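Long-range contact in restriction endonuclease AspBHI (Azoarcus sp., PDB 4OC8), which acts as a DNA modification-dependent restriction endonuclease, probably binding DNA and cutting it through a nuclease domain of the PDDEXK clan: residues N311-S323 and D340-V354. Numbering follows the deposited sequence.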
# COMPACT_ATOMS: atom_id res chain seq x y z
N ASN A 311 -2.31 15.92 26.99
CA ASN A 311 -2.41 14.53 27.40
C ASN A 311 -1.85 13.60 26.34
O ASN A 311 -2.44 13.43 25.28
CB ASN A 311 -3.87 14.16 27.69
CG ASN A 311 -4.50 15.06 28.72
OD1 ASN A 311 -5.39 15.86 28.40
ND2 ASN A 311 -4.06 14.94 29.96
N ALA A 312 -0.72 12.99 26.65
CA ALA A 312 -0.02 12.15 25.68
C ALA A 312 -0.69 10.80 25.51
O ALA A 312 -1.45 10.36 26.37
CB ALA A 312 1.42 11.95 26.12
N VAL A 313 -0.42 10.15 24.38
CA VAL A 313 -0.80 8.75 24.23
C VAL A 313 0.34 7.90 24.75
O VAL A 313 1.48 8.02 24.31
CB VAL A 313 -1.12 8.40 22.76
CG1 VAL A 313 -1.18 6.90 22.58
CG2 VAL A 313 -2.44 9.04 22.35
N GLY A 314 0.04 7.04 25.72
CA GLY A 314 1.08 6.30 26.40
C GLY A 314 1.09 4.81 26.15
O GLY A 314 0.41 4.30 25.26
N VAL A 315 1.87 4.11 26.96
CA VAL A 315 2.06 2.67 26.85
C VAL A 315 0.74 1.89 26.89
O VAL A 315 0.59 0.89 26.19
CB VAL A 315 3.00 2.17 27.97
CG1 VAL A 315 3.19 0.66 27.90
CG2 VAL A 315 4.34 2.88 27.87
N LYS A 316 -0.20 2.36 27.70
CA LYS A 316 -1.48 1.67 27.90
C LYS A 316 -2.32 1.65 26.62
O LYS A 316 -2.71 0.57 26.10
CB LYS A 316 -2.24 2.35 29.04
CG LYS A 316 -3.49 1.64 29.53
CD LYS A 316 -4.09 2.39 30.72
CE LYS A 316 -5.35 1.71 31.25
NZ LYS A 316 -6.49 1.76 30.29
N GLU A 317 -2.59 2.85 26.11
CA GLU A 317 -3.38 3.03 24.90
C GLU A 317 -2.81 2.23 23.74
O GLU A 317 -3.53 1.52 23.04
CB GLU A 317 -3.44 4.51 24.51
CG GLU A 317 -4.25 5.38 25.45
CD GLU A 317 -3.45 5.85 26.65
OE1 GLU A 317 -2.32 5.35 26.85
OE2 GLU A 317 -3.96 6.73 27.38
N VAL A 318 -1.50 2.35 23.55
CA VAL A 318 -0.81 1.63 22.49
C VAL A 318 -0.92 0.12 22.70
O VAL A 318 -1.16 -0.62 21.76
CB VAL A 318 0.66 2.04 22.39
CG1 VAL A 318 1.40 1.15 21.41
CG2 VAL A 318 0.76 3.50 21.97
N SER A 319 -0.76 -0.32 23.95
CA SER A 319 -0.84 -1.74 24.28
C SER A 319 -2.21 -2.32 23.93
O SER A 319 -2.31 -3.50 23.56
CB SER A 319 -0.54 -1.97 25.76
OG SER A 319 -0.43 -3.36 26.06
N ARG A 320 -3.26 -1.51 24.05
CA ARG A 320 -4.57 -1.96 23.57
C ARG A 320 -4.53 -2.36 22.08
O ARG A 320 -4.94 -3.47 21.71
CB ARG A 320 -5.65 -0.89 23.79
CG ARG A 320 -7.05 -1.37 23.46
CD ARG A 320 -8.13 -0.37 23.86
NE ARG A 320 -9.47 -0.94 23.73
CZ ARG A 320 -10.23 -0.83 22.64
NH1 ARG A 320 -9.78 -0.18 21.58
NH2 ARG A 320 -11.43 -1.39 22.60
N LEU A 321 -4.02 -1.46 21.25
CA LEU A 321 -3.90 -1.70 19.81
C LEU A 321 -2.98 -2.89 19.51
O LEU A 321 -3.27 -3.71 18.64
CB LEU A 321 -3.40 -0.44 19.11
CG LEU A 321 -3.07 -0.57 17.62
CD1 LEU A 321 -4.29 -1.04 16.85
CD2 LEU A 321 -2.55 0.75 17.05
N ILE A 322 -1.86 -2.97 20.23
CA ILE A 322 -0.91 -4.06 20.07
C ILE A 322 -1.60 -5.38 20.32
O ILE A 322 -1.43 -6.34 19.57
CB ILE A 322 0.28 -3.91 21.03
CG1 ILE A 322 1.05 -2.62 20.74
CG2 ILE A 322 1.22 -5.10 20.90
CD1 ILE A 322 1.62 -2.56 19.35
N SER A 323 -2.40 -5.43 21.38
CA SER A 323 -3.14 -6.65 21.71
C SER A 323 -4.21 -6.93 20.66
O SER A 323 -4.59 -8.08 20.43
CB SER A 323 -3.77 -6.55 23.09
OG SER A 323 -5.10 -6.08 23.00
N ASP A 340 3.89 9.78 23.59
CA ASP A 340 5.05 10.11 24.42
C ASP A 340 6.30 9.31 24.07
O ASP A 340 6.24 8.36 23.29
CB ASP A 340 4.74 10.02 25.93
CG ASP A 340 4.55 8.59 26.43
OD1 ASP A 340 4.93 7.61 25.75
OD2 ASP A 340 4.02 8.44 27.55
N ARG A 341 7.42 9.68 24.69
CA ARG A 341 8.72 9.06 24.43
C ARG A 341 8.72 7.55 24.66
O ARG A 341 9.10 6.79 23.78
CB ARG A 341 9.81 9.74 25.25
CG ARG A 341 11.23 9.26 24.96
CD ARG A 341 11.57 9.37 23.48
NE ARG A 341 11.52 10.75 22.99
CZ ARG A 341 12.59 11.52 22.82
NH1 ARG A 341 13.80 11.05 23.09
NH2 ARG A 341 12.45 12.77 22.38
N GLN A 342 8.29 7.11 25.84
CA GLN A 342 8.31 5.69 26.18
C GLN A 342 7.55 4.82 25.18
O GLN A 342 8.07 3.79 24.73
CB GLN A 342 7.78 5.47 27.60
CG GLN A 342 7.89 4.02 28.08
CD GLN A 342 7.30 3.81 29.47
OE1 GLN A 342 6.78 4.74 30.09
NE2 GLN A 342 7.37 2.57 29.96
N ALA A 343 6.34 5.23 24.82
CA ALA A 343 5.50 4.44 23.92
C ALA A 343 6.06 4.38 22.50
O ALA A 343 6.08 3.31 21.88
CB ALA A 343 4.08 4.99 23.91
N TYR A 344 6.51 5.52 21.99
CA TYR A 344 7.12 5.61 20.67
C TYR A 344 8.34 4.70 20.62
O TYR A 344 8.50 3.90 19.70
CB TYR A 344 7.55 7.05 20.38
CG TYR A 344 7.35 7.49 18.95
CD1 TYR A 344 7.73 6.68 17.89
CD2 TYR A 344 6.77 8.71 18.66
CE1 TYR A 344 7.54 7.08 16.57
CE2 TYR A 344 6.57 9.13 17.35
CZ TYR A 344 6.96 8.31 16.31
OH TYR A 344 6.76 8.73 15.01
N GLN A 345 9.20 4.84 21.63
CA GLN A 345 10.42 4.05 21.75
C GLN A 345 10.09 2.56 21.75
O GLN A 345 10.73 1.78 21.05
CB GLN A 345 11.19 4.43 23.02
CG GLN A 345 12.64 3.96 23.04
CD GLN A 345 13.55 4.82 22.18
OE1 GLN A 345 13.55 6.05 22.29
NE2 GLN A 345 14.34 4.17 21.33
N GLU A 346 9.10 2.18 22.54
CA GLU A 346 8.69 0.78 22.63
C GLU A 346 8.24 0.27 21.26
O GLU A 346 8.64 -0.82 20.83
CB GLU A 346 7.57 0.62 23.66
CG GLU A 346 7.00 -0.79 23.76
CD GLU A 346 6.16 -1.00 25.01
OE1 GLU A 346 6.67 -0.71 26.12
OE2 GLU A 346 5.00 -1.44 24.89
N VAL A 347 7.43 1.07 20.58
CA VAL A 347 6.89 0.69 19.28
C VAL A 347 7.97 0.54 18.20
O VAL A 347 7.97 -0.45 17.46
CB VAL A 347 5.79 1.68 18.81
CG1 VAL A 347 5.46 1.47 17.34
CG2 VAL A 347 4.55 1.50 19.66
N THR A 348 8.88 1.50 18.10
CA THR A 348 9.94 1.42 17.09
C THR A 348 10.95 0.32 17.42
O THR A 348 11.40 -0.39 16.52
CB THR A 348 10.68 2.77 16.89
OG1 THR A 348 11.41 3.11 18.08
CG2 THR A 348 9.70 3.89 16.55
N ASP A 349 11.28 0.17 18.69
CA ASP A 349 12.27 -0.82 19.11
C ASP A 349 11.76 -2.26 18.96
O ASP A 349 12.45 -3.10 18.38
CB ASP A 349 12.75 -0.56 20.54
CG ASP A 349 13.69 0.63 20.63
OD1 ASP A 349 13.70 1.48 19.71
OD2 ASP A 349 14.43 0.72 21.64
N ASP A 350 10.57 -2.54 19.47
CA ASP A 350 10.05 -3.91 19.39
C ASP A 350 9.58 -4.27 17.98
O ASP A 350 9.18 -5.41 17.72
CB ASP A 350 8.93 -4.13 20.40
CG ASP A 350 9.32 -3.72 21.80
OD1 ASP A 350 10.53 -3.51 22.04
OD2 ASP A 350 8.42 -3.61 22.66
N GLY A 351 9.62 -3.30 17.07
CA GLY A 351 9.27 -3.54 15.68
C GLY A 351 7.80 -3.82 15.42
O GLY A 351 7.46 -4.51 14.45
N HIS A 352 6.93 -3.29 16.27
CA HIS A 352 5.49 -3.42 16.07
C HIS A 352 5.03 -2.73 14.79
O HIS A 352 5.41 -1.59 14.52
CB HIS A 352 4.73 -2.82 17.26
CG HIS A 352 4.96 -3.54 18.55
ND1 HIS A 352 4.41 -4.77 18.82
CD2 HIS A 352 5.68 -3.20 19.65
CE1 HIS A 352 4.78 -5.16 20.03
NE2 HIS A 352 5.56 -4.22 20.55
N PRO A 353 4.21 -3.43 13.99
CA PRO A 353 3.69 -2.84 12.75
C PRO A 353 2.56 -1.85 13.03
O PRO A 353 1.42 -2.10 12.65
CB PRO A 353 3.16 -4.06 11.99
CG PRO A 353 2.82 -5.05 13.03
CD PRO A 353 3.80 -4.83 14.16
N VAL A 354 2.88 -0.74 13.69
CA VAL A 354 1.87 0.23 14.08
C VAL A 354 2.15 1.62 13.52
O VAL A 354 3.18 2.21 13.81
CB VAL A 354 1.76 0.33 15.62
CG1 VAL A 354 0.95 1.56 16.01
CG2 VAL A 354 1.13 -0.92 16.19
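V315, in the first turn of helix 315-323, spreads its two methyl groups over helix 341-349. CG1, anti to the backbone N (chi1 178°), faces the E346 carboxylate, which leaves CG2 to lie against the amide end of Q342, 3.5 Å from its CD, where the extended glutamine chain crosses obliquely. Nearby, the A343 methyl group packs against the G314 backbone, its CB 3.7 Å from G314 C.

D340 joins the loop before helix 315-323 to the start of helix 341-349. Its N donates to V313 O (3.1 Å, 162° at the hydrogen), its CB meets A312 CB, and its carboxylate lies beside G314 CA. OD1 turns back to accept from A343 N at 2.9 Å, making D340 the N-cap of its helix. Replacing D340 by alanine removes the carboxylate, which is likely to leave A343 N without its capping acceptor and to open a gap beside G314 CA.

Farther along, V318 CG1 packs on V347 CG2. I322 meets H352 with two groups: CD1 sits over one ring face, offset toward the rim, in a CH-pi contact (3.8 Å to the centroid), and CG2 lies 3.7 Å from H352 CE1. The same CD1 also touches V354 CG2, while L321 meets V354 tip to tip.

The helices run roughly parallel, their axes 31° apart, as connections of two successive beta-alpha-beta crossovers linking parallel strands 294-305, 330-335 and 354-357, consistent with the PDDEXK nuclease fold.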